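Long-range contact in fatty acid-binding protein homolog 8 (Caenorhabditis elegans, PDB 6C1Z), which carries unsaturated fatty acids such as oleic acid from the lysosome to the nucleus, where it activates transcription of longevity and beta-oxidation genes: residues 20-24 with 34-38. Numbering follows the deposited sequence.
Sequences FEEYL and RKAAS. With SO4 (sulfate ion), chain C.
The helix-turn-helix lid of the fatty acid-binding protein barrel brings F20, E21 and L24 of helix 20-27 against R34, A37 and S38 of helix 31-39. The axes of the two short segments come within 9.0 Å at 144°, so the two segments run roughly antiparallel. The apolar part of the contact is small: CD1 of L24 meets CB of A37 at 3.8 Å, and CB of L24 lies 3.7 Å from CB of R34. CD1 of L24 also sits over one face of the F20 ring, offset toward the rim. With CG anti to the backbone N (chi1 -176°), that ring reaches across to the second helix and turns an edge to it, CD2 lying 3.8 Å from CA of S38 and the O of A37 in the ring plane. R133 makes a cation-pi contact with the same ring. An alanine in place of F20 would probably open a gap beside S38 and leave the L24 methyl and R133 without their aromatic partner. On the outer side, the aliphatic chains of E21 and R34 cross at about a right angle, and their charged ends do not form a direct salt bridge, OE2 to NE being 4.3 Å. Water 1 joins them instead, giving a proton to OE2 of E21 and accepting one from NE of R34 at 2.8 Å, in the guanidinium plane; NH1 bonds to the O of V29. A sulfate, probably from the crystallisation liquor, is bound at the start of helix 20-27, where the N atoms of F20 and E21 donate to its O2 and O3, the second bond almost straight (176°), and S17 OG bonds it too. R34 and K35 fall within a probable nuclear localization signal, carried on the helical lid characteristic of the family's ten-stranded beta-barrel.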
loop_
_atom_site.group_PDB
_atom_site.type_symbol
_atom_site.label_atom_id
_atom_site.label_comp_id
_atom_site.label_asym_id
_atom_site.label_seq_id
_atom_site.Cartn_x
_atom_site.Cartn_y
_atom_site.Cartn_z
ATOM N N PHE A 20 -1.792 0.445 -12.130
ATOM C CA PHE A 20 -0.935 1.131 -11.162
ATOM C C PHE A 20 -0.468 2.485 -11.683
ATOM O O PHE A 20 -0.535 3.488 -10.960
ATOM C CB PHE A 20 0.252 0.253 -10.753
ATOM C CG PHE A 20 1.125 0.855 -9.681
ATOM C CD1 PHE A 20 0.582 1.401 -8.525
ATOM C CD2 PHE A 20 2.491 0.856 -9.817
ATOM C CE1 PHE A 20 1.391 1.924 -7.534
ATOM C CE2 PHE A 20 3.305 1.388 -8.828
ATOM C CZ PHE A 20 2.750 1.923 -7.692
ATOM N N GLU A 21 0.037 2.539 -12.922
ATOM C CA GLU A 21 0.465 3.815 -13.481
ATOM C C GLU A 21 -0.693 4.806 -13.525
ATOM O O GLU A 21 -0.509 5.997 -13.237
ATOM C CB GLU A 21 1.072 3.597 -14.870
ATOM C CG GLU A 21 1.652 4.858 -15.509
ATOM C CD GLU A 21 2.332 4.610 -16.853
ATOM O OE1 GLU A 21 2.629 3.440 -17.177
ATOM O OE2 GLU A 21 2.570 5.593 -17.581
ATOM N N GLU A 22 -1.899 4.326 -13.876
ATOM C CA GLU A 22 -3.095 5.175 -13.918
ATOM C C GLU A 22 -3.469 5.674 -12.528
ATOM O O GLU A 22 -3.888 6.831 -12.374
ATOM C CB GLU A 22 -4.252 4.402 -14.542
ATOM C CG GLU A 22 -4.115 4.160 -16.038
ATOM C CD GLU A 22 -4.153 5.445 -16.855
ATOM O OE1 GLU A 22 -4.695 6.461 -16.363
ATOM O OE2 GLU A 22 -3.634 5.434 -17.992
ATOM N N TYR A 23 -3.325 4.826 -11.513
ATOM C CA TYR A 23 -3.525 5.257 -10.134
ATOM C C TYR A 23 -2.534 6.352 -9.739
ATOM O O TYR A 23 -2.910 7.370 -9.144
ATOM C CB TYR A 23 -3.448 4.049 -9.174
ATOM C CG TYR A 23 -3.271 4.494 -7.759
ATOM C CD1 TYR A 23 -4.345 4.923 -7.000
ATOM C CD2 TYR A 23 -2.006 4.536 -7.196
ATOM C CE1 TYR A 23 -4.162 5.377 -5.710
ATOM C CE2 TYR A 23 -1.804 4.999 -5.919
ATOM C CZ TYR A 23 -2.888 5.448 -5.185
ATOM O OH TYR A 23 -2.665 5.916 -3.914
ATOM N N LEU A 24 -1.264 6.162 -10.061
ATOM C CA LEU A 24 -0.273 7.186 -9.749
ATOM C C LEU A 24 -0.585 8.494 -10.466
ATOM O O LEU A 24 -0.440 9.583 -9.883
ATOM C CB LEU A 24 1.117 6.676 -10.108
ATOM C CG LEU A 24 1.627 5.507 -9.266
ATOM C CD1 LEU A 24 3.029 5.082 -9.735
ATOM C CD2 LEU A 24 1.649 5.832 -7.777
ATOM N N ARG A 34 5.972 8.073 -12.445
ATOM C CA ARG A 34 4.963 7.023 -12.462
ATOM C C ARG A 34 5.330 5.907 -13.432
ATOM O O ARG A 34 5.028 4.738 -13.165
ATOM C CB ARG A 34 3.556 7.588 -12.714
ATOM C CG ARG A 34 3.278 8.178 -14.092
ATOM C CD ARG A 34 1.846 8.699 -14.148
ATOM N NE ARG A 34 1.462 9.206 -15.462
ATOM C CZ ARG A 34 1.398 10.496 -15.794
ATOM N NH1 ARG A 34 1.687 11.440 -14.909
ATOM N NH2 ARG A 34 1.033 10.858 -17.025
ATOM N N LYS A 35 5.944 6.250 -14.567
ATOM C CA LYS A 35 6.454 5.235 -15.489
ATOM C C LYS A 35 7.500 4.355 -14.809
ATOM O O LYS A 35 7.413 3.122 -14.844
ATOM C CB LYS A 35 7.035 5.928 -16.723
ATOM C CG LYS A 35 7.799 5.036 -17.694
ATOM C CD LYS A 35 6.871 4.221 -18.577
ATOM C CE LYS A 35 7.634 3.591 -19.734
ATOM N NZ LYS A 35 8.198 4.611 -20.671
ATOM N N ALA A 36 8.493 4.976 -14.172
ATOM C CA ALA A 36 9.548 4.212 -13.509
ATOM C C ALA A 36 8.985 3.362 -12.377
ATOM O O ALA A 36 9.367 2.195 -12.211
ATOM C CB ALA A 36 10.595 5.169 -12.953
ATOM N N ALA A 37 8.083 3.929 -11.572
ATOM C CA ALA A 37 7.559 3.196 -10.440
ATOM C C ALA A 37 6.754 1.993 -10.897
ATOM O O ALA A 37 6.769 0.951 -10.232
ATOM C CB ALA A 37 6.685 4.104 -9.578
ATOM N N SER A 38 6.047 2.113 -12.027
ATOM C CA SER A 38 5.200 1.024 -12.496
ATOM C C SER A 38 5.989 -0.072 -13.198
ATOM O O SER A 38 5.478 -1.187 -13.352
ATOM C CB SER A 38 4.098 1.566 -13.419
ATOM O OG SER A 38 4.628 2.062 -14.630
HETATM S S SO4 C . 0.415 -1.299 -14.453
HETATM O O1 SO4 C . 1.772 -1.777 -14.215
HETATM O O2 SO4 C . -0.415 -1.781 -13.344
HETATM O O3 SO4 C . 0.396 0.147 -14.563
HETATM O O4 SO4 C . -0.038 -1.915 -15.704
HETATM O O HOH W 1 0.682 7.445 -17.542
#